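Local coordinates for protein glucosamine kinase (PDB 6HWJ) that catalyses the ATP-dependent, magnesium-requiring phosphorylation of D-glucosamine to D-glucosamine 6-phosphate, with weaker activity on glucose, at residues W195-D200 against I306-G311; D201-A206 against F355-V360; Q214-A219 against I369-R374; L225-H230 against R381-R386. All blocks are in the same frame, centred on the assembly; numbering follows the deposited sequence.

Contact 1 (W195-D200 against I306-G311); sequences WDWAVD and ILRADG
Trp197, on helix 194-207, lies flat between its own helix and Arg308 of strand 306-309, the middle strand of a small three-stranded antiparallel sheet. This helix-on-strand contact illustrates how a large aromatic side chain can join two elements by its edge and its face at once. The indole N-H, at the edge, donates to the carbonyl of Ile306, with NE1 3.0 Å from O and an N-H...O angle of 161°; the oxygen lies close to the ring plane, whereas the nitrogen stands well above the carbonyl plane. The N-H of this buried indole is thereby satisfied by the strand backbone. The packing is tight over the ring: Arg308 CB sits 3.6 Å from the centroid of the five-membered ring in a CH-pi contact, and Ala198 CB covers the opposite face. Beside this the benzo edge meets Ile306 more loosely, CZ2 to CG2 at 4.0 Å.

Toward the partly exposed end, Arg308 first runs extended and then bends at chi3 (78°), which lays a face of its guanidinium over the CE3 rim of the indole, the two planes 24° apart. Its charge is engaged beyond the ring, by a salt bridge to Asp201 and a hydrogen bond to Tyr313, both through NH2. On the other side of the strand, Leu307 approaches the inferred ATP-site residues Leu188 and Asp193. The guanidinium comes nearest the indole where NH2 stands 3.4 Å from Trp197 CE3.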
loop_
_atom_site.group_PDB
_atom_site.type_symbol
_atom_site.label_atom_id
_atom_site.label_comp_id
_atom_site.label_asym_id
_atom_site.label_seq_id
_atom_site.Cartn_x
_atom_site.Cartn_y
_atom_site.Cartn_z
ATOM N N TRP A 195 -5.598 12.785 1.072
ATOM C CA TRP A 195 -5.057 13.861 1.913
ATOM C C TRP A 195 -5.211 15.216 1.242
ATOM O O TRP A 195 -5.019 16.243 1.902
ATOM C CB TRP A 195 -3.600 13.558 2.280
ATOM C CG TRP A 195 -3.541 12.598 3.438
ATOM C CD1 TRP A 195 -3.043 11.322 3.437
ATOM C CD2 TRP A 195 -4.030 12.841 4.763
ATOM N NE1 TRP A 195 -3.181 10.759 4.695
ATOM C CE2 TRP A 195 -3.786 11.672 5.523
ATOM C CE3 TRP A 195 -4.635 13.936 5.386
ATOM C CZ2 TRP A 195 -4.137 11.573 6.862
ATOM C CZ3 TRP A 195 -4.982 13.830 6.728
ATOM C CH2 TRP A 195 -4.735 12.658 7.442
ATOM N N ASP A 196 -5.550 15.237 -0.052
ATOM C CA ASP A 196 -6.016 16.447 -0.716
ATOM C C ASP A 196 -7.548 16.536 -0.709
ATOM O O ASP A 196 -8.107 17.487 -0.164
ATOM C CB ASP A 196 -5.483 16.515 -2.149
ATOM C CG ASP A 196 -3.987 16.748 -2.200
ATOM O OD1 ASP A 196 -3.509 17.659 -1.492
ATOM O OD2 ASP A 196 -3.289 16.015 -2.931
ATOM N N TRP A 197 -8.230 15.543 -1.297
ATOM C CA TRP A 197 -9.657 15.716 -1.566
ATOM C C TRP A 197 -10.519 15.559 -0.327
ATOM O O TRP A 197 -11.543 16.234 -0.228
ATOM C CB TRP A 197 -10.160 14.758 -2.657
ATOM C CG TRP A 197 -10.049 13.276 -2.416
ATOM C CD1 TRP A 197 -9.139 12.425 -2.982
ATOM C CD2 TRP A 197 -10.901 12.458 -1.603
ATOM N NE1 TRP A 197 -9.360 11.136 -2.545
ATOM C CE2 TRP A 197 -10.434 11.137 -1.695
ATOM C CE3 TRP A 197 -12.001 12.722 -0.783
ATOM C CZ2 TRP A 197 -11.037 10.081 -1.006
ATOM C CZ3 TRP A 197 -12.581 11.677 -0.098
ATOM C CH2 TRP A 197 -12.092 10.377 -0.214
ATOM N N ALA A 198 -10.125 14.700 0.629
ATOM C CA ALA A 198 -10.928 14.553 1.828
ATOM C C ALA A 198 -10.793 15.772 2.729
ATOM O O ALA A 198 -11.778 16.229 3.313
ATOM C CB ALA A 198 -10.547 13.276 2.586
ATOM N N VAL A 199 -9.575 16.304 2.863
ATOM C CA VAL A 199 -9.378 17.534 3.611
ATOM C C VAL A 199 -10.181 18.666 2.975
ATOM O O VAL A 199 -10.783 19.483 3.668
ATOM C CB VAL A 199 -7.879 17.878 3.687
ATOM C CG1 VAL A 199 -7.662 19.287 4.188
ATOM C CG2 VAL A 199 -7.144 16.853 4.600
ATOM N N ASP A 200 -10.197 18.731 1.647
ATOM C CA ASP A 200 -10.965 19.783 0.988
ATOM C C ASP A 200 -12.469 19.630 1.230
ATOM O O ASP A 200 -13.160 20.625 1.499
ATOM C CB ASP A 200 -10.659 19.792 -0.510
ATOM C CG ASP A 200 -11.283 20.983 -1.204
ATOM O OD1 ASP A 200 -10.870 22.110 -0.892
ATOM O OD2 ASP A 200 -12.196 20.789 -2.032
ATOM N N ILE A 306 -6.299 6.501 -1.570
ATOM C CA ILE A 306 -7.509 6.568 -2.396
ATOM C C ILE A 306 -7.410 7.785 -3.300
ATOM O O ILE A 306 -7.400 8.930 -2.821
ATOM C CB ILE A 306 -8.792 6.629 -1.547
ATOM C CG1 ILE A 306 -8.821 5.502 -0.503
ATOM C CG2 ILE A 306 -10.015 6.553 -2.473
ATOM C CD1 ILE A 306 -8.962 4.098 -1.072
ATOM N N LEU A 307 -7.369 7.540 -4.605
ATOM C CA LEU A 307 -7.460 8.594 -5.597
ATOM C C LEU A 307 -8.925 8.859 -5.934
ATOM O O LEU A 307 -9.732 7.929 -5.984
ATOM C CB LEU A 307 -6.701 8.197 -6.853
ATOM C CG LEU A 307 -5.259 7.742 -6.604
ATOM C CD1 LEU A 307 -4.634 7.243 -7.903
ATOM C CD2 LEU A 307 -4.428 8.848 -6.002
ATOM N N ARG A 308 -9.265 10.137 -6.156
ATOM C CA ARG A 308 -10.611 10.520 -6.555
ATOM C C ARG A 308 -10.549 11.511 -7.704
ATOM O O ARG A 308 -9.796 12.485 -7.641
ATOM C CB ARG A 308 -11.394 11.138 -5.385
ATOM C CG ARG A 308 -12.856 11.309 -5.696
ATOM C CD ARG A 308 -13.640 11.841 -4.529
ATOM N NE ARG A 308 -13.475 13.272 -4.338
ATOM C CZ ARG A 308 -14.065 13.965 -3.366
ATOM N NH1 ARG A 308 -13.856 15.260 -3.260
ATOM N NH2 ARG A 308 -14.873 13.354 -2.509
ATOM N N ALA A 309 -11.326 11.254 -8.755
ATOM C CA ALA A 309 -11.502 12.200 -9.850
ATOM C C ALA A 309 -12.869 11.986 -10.489
ATOM O O ALA A 309 -13.242 10.854 -10.800
ATOM C CB ALA A 309 -10.393 12.034 -10.905
ATOM N N ASP A 310 -13.608 13.071 -10.689
ATOM C CA ASP A 310 -14.912 13.011 -11.366
ATOM C C ASP A 310 -15.852 11.994 -10.707
ATOM O O ASP A 310 -16.602 11.284 -11.374
ATOM C CB ASP A 310 -14.740 12.675 -12.845
ATOM C CG ASP A 310 -13.733 13.567 -13.530
ATOM O OD1 ASP A 310 -13.786 14.796 -13.324
ATOM O OD2 ASP A 310 -12.879 13.024 -14.255
ATOM N N GLY A 311 -15.802 11.918 -9.385
ATOM C CA GLY A 311 -16.683 11.024 -8.670
ATOM C C GLY A 311 -16.271 9.573 -8.687
ATOM O O GLY A 311 -16.986 8.744 -8.116
#

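Contact 2 (D201-A206 against F355-V360); sequences DVRRLA and FRTPDV
Arg203, on helix 194-207, presents the side of its guanidinium to Thr357, the first residue beyond helix 335-356 and the start of a type II beta turn that ends at Val360. The contact is a surface example of a helix joined to the turn between two successive helices, 335-356 and 362-386. The guanidinium approaches side-on. NE and NH2 both donate to one atom, Thr357 OG1, with NE 3.0 Å and NH2 3.2 Å from that oxygen. The hydroxyl oxygen lies almost exactly in the guanidinium plane, and the NE bond is the straighter, 156° at its hydrogen against 144° for NH2.

The side chains of Arg203 and Thr357 meet at a slant, and the bend at chi3 (-90°) swings the planar end of the arginine to the threonine. The same hydroxyl bonds to the carbonyl of Val353 one turn back, which ties the arginine's acceptor to the end of helix 335-356. Arg356 crosses Arg203 at about a right angle, and its CB, not its charged end, meets the guanidinium edge; a water joins the two arginines through weak bonds only.

At the far end of the turn the contact becomes wholly apolar. Ala206 faces the loop while Val360 turns one branch to it, CG2 being the one anti to the backbone N. Here Ala206 CB and Val360 CG2 meet at 3.6 Å.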
loop_
_atom_site.group_PDB
_atom_site.type_symbol
_atom_site.label_atom_id
_atom_site.label_comp_id
_atom_site.label_asym_id
_atom_site.label_seq_id
_atom_site.Cartn_x
_atom_site.Cartn_y
_atom_site.Cartn_z
ATOM N N ASP A 201 -13.000 18.412 1.124
ATOM C CA ASP A 201 -14.416 18.192 1.432
ATOM C C ASP A 201 -14.787 18.732 2.809
ATOM O O ASP A 201 -15.746 19.502 2.965
ATOM C CB ASP A 201 -14.746 16.699 1.398
ATOM C CG ASP A 201 -14.861 16.144 -0.000
ATOM O OD1 ASP A 201 -14.800 16.922 -0.974
ATOM O OD2 ASP A 201 -15.014 14.903 -0.110
ATOM N N VAL A 202 -14.043 18.314 3.838
ATOM C CA VAL A 202 -14.403 18.669 5.216
ATOM C C VAL A 202 -14.207 20.150 5.466
ATOM O O VAL A 202 -14.967 20.763 6.218
ATOM C CB VAL A 202 -13.572 17.786 6.185
ATOM C CG1 VAL A 202 -13.791 18.195 7.625
ATOM C CG2 VAL A 202 -13.955 16.325 5.974
ATOM N N ARG A 203 -13.194 20.754 4.840
ATOM C CA ARG A 203 -13.029 22.197 4.905
ATOM C C ARG A 203 -14.239 22.906 4.300
ATOM O O ARG A 203 -14.746 23.898 4.850
ATOM C CB ARG A 203 -11.741 22.564 4.159
ATOM C CG ARG A 203 -11.247 23.965 4.318
ATOM C CD ARG A 203 -9.810 24.054 3.796
ATOM N NE ARG A 203 -8.823 23.778 4.843
ATOM C CZ ARG A 203 -7.581 23.341 4.616
ATOM N NH1 ARG A 203 -7.169 23.092 3.377
ATOM N NH2 ARG A 203 -6.754 23.145 5.632
ATOM N N ARG A 204 -14.729 22.403 3.170
ATOM C CA ARG A 204 -15.896 23.016 2.547
ATOM C C ARG A 204 -17.122 22.863 3.430
ATOM O O ARG A 204 -17.889 23.820 3.602
ATOM C CB ARG A 204 -16.109 22.411 1.151
ATOM C CG ARG A 204 -15.036 22.858 0.156
ATOM C CD ARG A 204 -15.124 22.134 -1.192
ATOM N NE ARG A 204 -16.276 22.559 -1.993
ATOM C CZ ARG A 204 -17.147 21.735 -2.580
ATOM N NH1 ARG A 204 -17.015 20.419 -2.481
ATOM N NH2 ARG A 204 -18.150 22.236 -3.280
ATOM N N LEU A 205 -17.295 21.689 4.044
ATOM C CA LEU A 205 -18.328 21.525 5.062
ATOM C C LEU A 205 -18.204 22.598 6.143
ATOM O O LEU A 205 -19.182 23.263 6.494
ATOM C CB LEU A 205 -18.239 20.130 5.685
ATOM C CG LEU A 205 -19.112 19.849 6.918
ATOM C CD1 LEU A 205 -20.584 19.828 6.537
ATOM C CD2 LEU A 205 -18.707 18.536 7.570
ATOM N N ALA A 206 -16.996 22.777 6.687
ATOM C CA ALA A 206 -16.817 23.742 7.769
ATOM C C ALA A 206 -17.189 25.147 7.321
ATOM O O ALA A 206 -17.724 25.931 8.119
ATOM C CB ALA A 206 -15.376 23.700 8.267
ATOM N N PHE A 355 -7.107 21.869 12.827
ATOM C CA PHE A 355 -5.811 22.386 13.245
ATOM C C PHE A 355 -5.250 23.404 12.252
ATOM O O PHE A 355 -4.619 24.393 12.658
ATOM C CB PHE A 355 -4.851 21.194 13.399
ATOM C CG PHE A 355 -3.487 21.556 13.946
ATOM C CD1 PHE A 355 -3.259 21.584 15.302
ATOM C CD2 PHE A 355 -2.420 21.776 13.089
ATOM C CE1 PHE A 355 -2.002 21.884 15.817
ATOM C CE2 PHE A 355 -1.158 22.072 13.595
ATOM C CZ PHE A 355 -0.950 22.119 14.946
ATOM N N ARG A 356 -5.469 23.189 10.957
ATOM C CA ARG A 356 -4.814 23.988 9.928
ATOM C C ARG A 356 -5.652 25.144 9.401
ATOM O O ARG A 356 -5.095 26.038 8.756
ATOM C CB ARG A 356 -4.434 23.105 8.730
ATOM C CG ARG A 356 -3.412 22.052 9.065
ATOM C CD ARG A 356 -2.972 21.298 7.822
ATOM N NE ARG A 356 -2.036 20.214 8.156
ATOM C CZ ARG A 356 -1.651 19.271 7.304
ATOM N NH1 ARG A 356 -2.095 19.275 6.062
ATOM N NH2 ARG A 356 -0.817 18.327 7.703
ATOM N N THR A 357 -6.951 25.170 9.675
ATOM C CA THR A 357 -7.837 26.095 8.973
ATOM C C THR A 357 -8.166 27.291 9.852
ATOM O O THR A 357 -8.850 27.124 10.875
ATOM C CB THR A 357 -9.121 25.373 8.568
ATOM O OG1 THR A 357 -8.799 24.177 7.851
ATOM C CG2 THR A 357 -9.993 26.269 7.674
ATOM N N PRO A 358 -7.741 28.499 9.501
ATOM C CA PRO A 358 -8.099 29.665 10.322
ATOM C C PRO A 358 -9.604 29.833 10.431
ATOM O O PRO A 358 -10.334 29.557 9.480
ATOM C CB PRO A 358 -7.456 30.842 9.575
ATOM C CG PRO A 358 -6.353 30.238 8.780
ATOM C CD PRO A 358 -6.835 28.859 8.393
ATOM N N ASP A 359 -10.064 30.277 11.610
ATOM C CA ASP A 359 -11.464 30.652 11.845
ATOM C C ASP A 359 -12.424 29.492 11.604
ATOM O O ASP A 359 -13.609 29.698 11.364
ATOM C CB ASP A 359 -11.872 31.842 10.963
ATOM C CG ASP A 359 -11.151 33.128 11.352
ATOM O OD1 ASP A 359 -11.142 33.468 12.544
ATOM O OD2 ASP A 359 -10.585 33.784 10.458
ATOM N N VAL A 360 -11.934 28.261 11.646
ATOM C CA VAL A 360 -12.802 27.110 11.466
ATOM C C VAL A 360 -13.669 26.921 12.705
ATOM O O VAL A 360 -13.229 27.156 13.837
ATOM C CB VAL A 360 -11.953 25.859 11.185
ATOM C CG1 VAL A 360 -11.213 25.443 12.452
ATOM C CG2 VAL A 360 -12.818 24.728 10.638
HETATM O O HOH W 1 -4.236 21.144 4.278
#

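Contact 3 (Q214-A219 against I369-R374); sequences QALLPA and IAAAQR
In Leu216 a chi1 of -73° sets CG beside the backbone N and anti to the carbonyl carbon; chi2 of 171° extends CD1, and the other branch, CD2, is turned to helix 362-386, where it meets Ala371 and Ala372. It lies over the peptide link between the two alanines, 3.4 Å from Ala372 N, and touches Ala371 CB at 3.6 Å. CD1 is near Ala371 CB alone, so CD2 carries most of the leucine's contact. Farther along, Ala219 faces the helix directly. Its CB is 3.5 Å from Ala372 O and 3.9 Å from Ala372 CB, a methyl set against both backbone and methyl.

These residues join helices 212-234 and 362-386 in the helical part of the kinase. The short axes approach to 8.6 Å, 41° apart; the Ala219 and Ala372 CA atoms are separated by just 5.5 Å. Helix 212-234 is kinked at Pro218 and Ala219: the proline has no N-H to give, and Ala219 N lacks the regular bond to the turn before. Nearby, Trp368 donates its indole N-H to Ala215 O, a polar link between the same helices.

Between the two segments themselves, methyl groups and backbone do all the touching: cohesion depends on close apolar fit, which the small alanines permit by letting the helices come near.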
loop_
_atom_site.group_PDB
_atom_site.type_symbol
_atom_site.label_atom_id
_atom_site.label_comp_id
_atom_site.label_asym_id
_atom_site.label_seq_id
_atom_site.Cartn_x
_atom_site.Cartn_y
_atom_site.Cartn_z
ATOM N N GLN A 214 -23.733 15.868 2.124
ATOM C CA GLN A 214 -22.796 15.847 1.017
ATOM C C GLN A 214 -21.397 15.494 1.497
ATOM O O GLN A 214 -20.670 14.756 0.823
ATOM C CB GLN A 214 -22.780 17.201 0.314
ATOM C CG GLN A 214 -24.044 17.468 -0.469
ATOM C CD GLN A 214 -24.169 18.919 -0.869
ATOM O OE1 GLN A 214 -23.694 19.823 -0.169
ATOM N NE2 GLN A 214 -24.823 19.155 -2.002
ATOM N N ALA A 215 -21.009 16.027 2.654
ATOM C CA ALA A 215 -19.667 15.749 3.166
ATOM C C ALA A 215 -19.544 14.334 3.716
ATOM O O ALA A 215 -18.423 13.824 3.821
ATOM C CB ALA A 215 -19.292 16.758 4.236
ATOM N N LEU A 216 -20.655 13.692 4.051
ATOM C CA LEU A 216 -20.619 12.321 4.545
ATOM C C LEU A 216 -20.601 11.284 3.423
ATOM O O LEU A 216 -20.156 10.152 3.641
ATOM C CB LEU A 216 -21.818 12.050 5.449
ATOM C CG LEU A 216 -21.772 12.693 6.832
ATOM C CD1 LEU A 216 -23.085 12.546 7.558
ATOM C CD2 LEU A 216 -20.620 12.083 7.682
ATOM N N LEU A 217 -21.051 11.632 2.235
ATOM C CA LEU A 217 -21.149 10.626 1.177
ATOM C C LEU A 217 -19.819 9.942 0.898
ATOM O O LEU A 217 -19.802 8.702 0.769
ATOM C CB LEU A 217 -21.729 11.261 -0.096
ATOM C CG LEU A 217 -21.768 10.347 -1.326
ATOM C CD1 LEU A 217 -22.633 9.125 -1.090
ATOM C CD2 LEU A 217 -22.269 11.146 -2.549
ATOM N N PRO A 218 -18.686 10.646 0.790
ATOM C CA PRO A 218 -17.424 9.927 0.529
ATOM C C PRO A 218 -17.104 8.875 1.583
ATOM O O PRO A 218 -16.525 7.829 1.259
ATOM C CB PRO A 218 -16.368 11.049 0.508
ATOM C CG PRO A 218 -17.174 12.281 0.116
ATOM C CD PRO A 218 -18.494 12.103 0.811
ATOM N N ALA A 219 -17.442 9.122 2.841
ATOM C CA ALA A 219 -17.177 8.126 3.870
ATOM C C ALA A 219 -17.966 6.852 3.592
ATOM O O ALA A 219 -17.454 5.737 3.782
ATOM C CB ALA A 219 -17.510 8.682 5.251
ATOM N N ILE A 369 -16.691 13.895 12.030
ATOM C CA ILE A 369 -15.812 12.790 12.407
ATOM C C ILE A 369 -16.628 11.601 12.902
ATOM O O ILE A 369 -16.444 10.460 12.451
ATOM C CB ILE A 369 -14.796 13.251 13.468
ATOM C CG1 ILE A 369 -13.806 14.244 12.848
ATOM C CG2 ILE A 369 -14.060 12.033 14.062
ATOM C CD1 ILE A 369 -12.797 14.802 13.844
ATOM N N ALA A 370 -17.531 11.849 13.861
ATOM C CA ALA A 370 -18.337 10.771 14.413
ATOM C C ALA A 370 -19.275 10.191 13.360
ATOM O O ALA A 370 -19.380 8.966 13.205
ATOM C CB ALA A 370 -19.134 11.284 15.620
ATOM N N ALA A 371 -19.964 11.062 12.611
ATOM C CA ALA A 371 -20.915 10.583 11.614
ATOM C C ALA A 371 -20.216 9.883 10.455
ATOM O O ALA A 371 -20.773 8.930 9.879
ATOM C CB ALA A 371 -21.759 11.753 11.121
ATOM N N ALA A 372 -19.000 10.313 10.113
ATOM C CA ALA A 372 -18.283 9.686 9.001
ATOM C C ALA A 372 -17.871 8.259 9.348
ATOM O O ALA A 372 -17.950 7.353 8.504
ATOM C CB ALA A 372 -17.054 10.520 8.626
ATOM N N GLN A 373 -17.455 8.029 10.602
ATOM C CA GLN A 373 -17.118 6.675 11.016
ATOM C C GLN A 373 -18.339 5.772 10.981
ATOM O O GLN A 373 -18.245 4.631 10.530
ATOM C CB GLN A 373 -16.451 6.713 12.403
ATOM C CG GLN A 373 -15.062 7.423 12.326
ATOM C CD GLN A 373 -14.334 7.562 13.665
ATOM O OE1 GLN A 373 -13.871 6.585 14.240
ATOM N NE2 GLN A 373 -14.210 8.794 14.142
ATOM N N ARG A 374 -19.505 6.277 11.417
ATOM C CA ARG A 374 -20.733 5.505 11.322
ATOM C C ARG A 374 -21.144 5.276 9.867
ATOM O O ARG A 374 -21.556 4.162 9.504
ATOM C CB ARG A 374 -21.845 6.214 12.092
ATOM C CG ARG A 374 -23.214 5.525 12.023
ATOM C CD ARG A 374 -23.122 4.049 12.399
ATOM N NE ARG A 374 -22.456 3.852 13.684
ATOM C CZ ARG A 374 -21.959 2.693 14.107
ATOM N NH1 ARG A 374 -21.370 2.620 15.291
ATOM N NH2 ARG A 374 -22.047 1.610 13.347
#

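Contact 4 (L225-H230 against R381-R386); sequences LTARMH and RTTLAR
Two helices of the alpha-helical part of this kinase, 212-234 and 362-386, pack side by side here through a small residue. Ala227 sits between Thr383 and Leu384 of the partner helix, and the example shows how an alanine lets two backbones come close: the Ala227 and Leu384 CA atoms are 5.4 Å apart. The short axes, 8.2 Å at closest approach, run in similar directions with an angle of 35°.

Thr383 divides its two branches between different tasks. Its chi1 of -61° places CG2 anti to the backbone N, and this methyl meets Ala227 CB at 3.5 Å. The hydroxyl instead bonds to Ala379 O in its own helix and to Thr224 OG1 of helix 212-234, so a polar bond between the helices flanks the apolar contact. On the solvent side, the aliphatic start of Arg228 passes obliquely by the same methyl, its CG 4.0 Å from Thr383 CG2, while the guanidinium reaches a salt bridge with Glu162.

Tyr380, one turn before Leu384, also packs on Ala227. Leu384 completes the fit round the alanine: its CD2 lies 3.7 Å from both Ala227 CB and Ala227 O.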
loop_
_atom_site.group_PDB
_atom_site.type_symbol
_atom_site.label_atom_id
_atom_site.label_comp_id
_atom_site.label_asym_id
_atom_site.label_seq_id
_atom_site.Cartn_x
_atom_site.Cartn_y
_atom_site.Cartn_z
ATOM N N LEU A 225 -16.387 0.692 -0.986
ATOM C CA LEU A 225 -15.183 0.293 -1.714
ATOM C C LEU A 225 -14.383 -0.740 -0.926
ATOM O O LEU A 225 -13.956 -1.763 -1.480
ATOM C CB LEU A 225 -14.316 1.533 -2.018
ATOM C CG LEU A 225 -12.973 1.327 -2.727
ATOM C CD1 LEU A 225 -12.518 2.621 -3.398
ATOM C CD2 LEU A 225 -11.867 0.877 -1.744
ATOM N N THR A 226 -14.179 -0.488 0.365
ATOM C CA THR A 226 -13.438 -1.397 1.227
ATOM C C THR A 226 -14.102 -2.770 1.291
ATOM O O THR A 226 -13.410 -3.794 1.286
ATOM C CB THR A 226 -13.330 -0.802 2.635
ATOM O OG1 THR A 226 -12.830 0.542 2.561
ATOM C CG2 THR A 226 -12.403 -1.653 3.511
ATOM N N ALA A 227 -15.438 -2.805 1.331
ATOM C CA ALA A 227 -16.156 -4.078 1.371
ATOM C C ALA A 227 -16.039 -4.834 0.054
ATOM O O ALA A 227 -15.839 -6.061 0.044
ATOM C CB ALA A 227 -17.630 -3.851 1.724
ATOM N N ARG A 228 -16.156 -4.126 -1.071
ATOM C CA ARG A 228 -15.948 -4.752 -2.371
ATOM C C ARG A 228 -14.520 -5.283 -2.491
ATOM O O ARG A 228 -14.291 -6.375 -3.036
ATOM C CB ARG A 228 -16.236 -3.751 -3.491
ATOM C CG ARG A 228 -17.702 -3.331 -3.604
ATOM C CD ARG A 228 -17.857 -2.159 -4.580
ATOM N NE ARG A 228 -19.275 -1.859 -4.811
ATOM C CZ ARG A 228 -19.716 -0.799 -5.484
ATOM N NH1 ARG A 228 -18.860 0.093 -5.979
ATOM N NH2 ARG A 228 -21.017 -0.619 -5.650
ATOM N N MET A 229 -13.550 -4.494 -2.037
ATOM C CA MET A 229 -12.149 -4.911 -2.044
ATOM C C MET A 229 -11.959 -6.184 -1.220
ATOM O O MET A 229 -11.395 -7.176 -1.710
ATOM C CB MET A 229 -11.282 -3.766 -1.504
ATOM C CG MET A 229 -9.781 -4.025 -1.527
ATOM S SD MET A 229 -8.858 -2.626 -0.808
ATOM C CE MET A 229 -9.144 -2.901 0.937
ATOM N N HIS A 230 -12.468 -6.195 0.023
ATOM C CA HIS A 230 -12.274 -7.368 0.876
ATOM C C HIS A 230 -12.987 -8.600 0.325
ATOM O O HIS A 230 -12.452 -9.712 0.376
ATOM C CB HIS A 230 -12.747 -7.073 2.301
ATOM C CG HIS A 230 -11.837 -6.172 3.062
ATOM N ND1 HIS A 230 -12.239 -5.488 4.190
ATOM C CD2 HIS A 230 -10.540 -5.848 2.866
ATOM C CE1 HIS A 230 -11.224 -4.783 4.649
ATOM N NE2 HIS A 230 -10.184 -4.980 3.858
ATOM N N ARG A 381 -20.629 -2.675 6.197
ATOM C CA ARG A 381 -21.424 -3.834 6.614
ATOM C C ARG A 381 -22.522 -4.150 5.611
ATOM O O ARG A 381 -22.731 -5.316 5.248
ATOM C CB ARG A 381 -22.050 -3.595 7.993
ATOM C CG ARG A 381 -21.087 -3.733 9.170
ATOM C CD ARG A 381 -21.854 -3.869 10.481
ATOM N NE ARG A 381 -20.979 -4.084 11.626
ATOM C CZ ARG A 381 -20.578 -3.123 12.455
ATOM N NH1 ARG A 381 -20.969 -1.865 12.272
ATOM N NH2 ARG A 381 -19.784 -3.419 13.469
ATOM N N THR A 382 -23.249 -3.120 5.150
ATOM C CA THR A 382 -24.315 -3.347 4.174
ATOM C C THR A 382 -23.763 -3.962 2.892
ATOM O O THR A 382 -24.364 -4.879 2.324
ATOM C CB THR A 382 -25.040 -2.038 3.867
ATOM O OG1 THR A 382 -25.538 -1.473 5.076
ATOM C CG2 THR A 382 -26.221 -2.272 2.924
ATOM N N THR A 383 -22.621 -3.466 2.417
ATOM C CA THR A 383 -22.039 -4.005 1.188
ATOM C C THR A 383 -21.526 -5.428 1.387
ATOM O O THR A 383 -21.793 -6.314 0.553
ATOM C CB THR A 383 -20.940 -3.079 0.685
ATOM O OG1 THR A 383 -21.496 -1.789 0.405
ATOM C CG2 THR A 383 -20.299 -3.629 -0.599
ATOM N N LEU A 384 -20.825 -5.690 2.503
ATOM C CA LEU A 384 -20.426 -7.071 2.778
ATOM C C LEU A 384 -21.635 -8.005 2.764
ATOM O O LEU A 384 -21.568 -9.118 2.228
ATOM C CB LEU A 384 -19.715 -7.185 4.117
ATOM C CG LEU A 384 -18.274 -6.698 4.209
ATOM C CD1 LEU A 384 -17.702 -7.056 5.598
ATOM C CD2 LEU A 384 -17.397 -7.290 3.120
ATOM N N ALA A 385 -22.755 -7.571 3.355
ATOM C CA ALA A 385 -23.937 -8.423 3.389
ATOM C C ALA A 385 -24.517 -8.607 1.986
ATOM O O ALA A 385 -24.895 -9.718 1.599
ATOM C CB ALA A 385 -24.990 -7.834 4.333
ATOM N N ARG A 386 -24.584 -7.530 1.207
ATOM C CA ARG A 386 -25.037 -7.638 -0.180
ATOM C C ARG A 386 -24.174 -8.608 -0.980
ATOM O O ARG A 386 -24.668 -9.270 -1.898
ATOM C CB ARG A 386 -25.021 -6.257 -0.826
ATOM C CG ARG A 386 -25.651 -6.185 -2.186
ATOM C CD ARG A 386 -25.685 -4.737 -2.696
ATOM N NE ARG A 386 -26.620 -4.584 -3.808
ATOM C CZ ARG A 386 -26.875 -3.429 -4.421
ATOM N NH1 ARG A 386 -26.273 -2.315 -4.028
ATOM N NH2 ARG A 386 -27.745 -3.396 -5.427
#

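Overall arrangement
Contacts 2 to 4 join helices of the consecutive pairs 194-207/212-234 and 335-356/362-386, whereas contact 1 sets helix 194-207 on strand 306-309. Contacts 1 and 2 share helix 194-207, their centres about 15 Å apart, and are joined by the salt bridge from Arg308 NH2 to Asp201 OD2, 2.9 Å long. Pro218 of contact 3 packs on this pair and on Trp197. Contacts 3 and 4, centres about 16 Å apart, join the same two helices at successive levels, whereas the centres of contacts 2 and 4 lie about 30 Å apart. Contact 1 is nearest the active site: the side chain of Leu307 is about 8 Å from a magnesium ion. Contacts 3 and 4 lie away from the annotated sites.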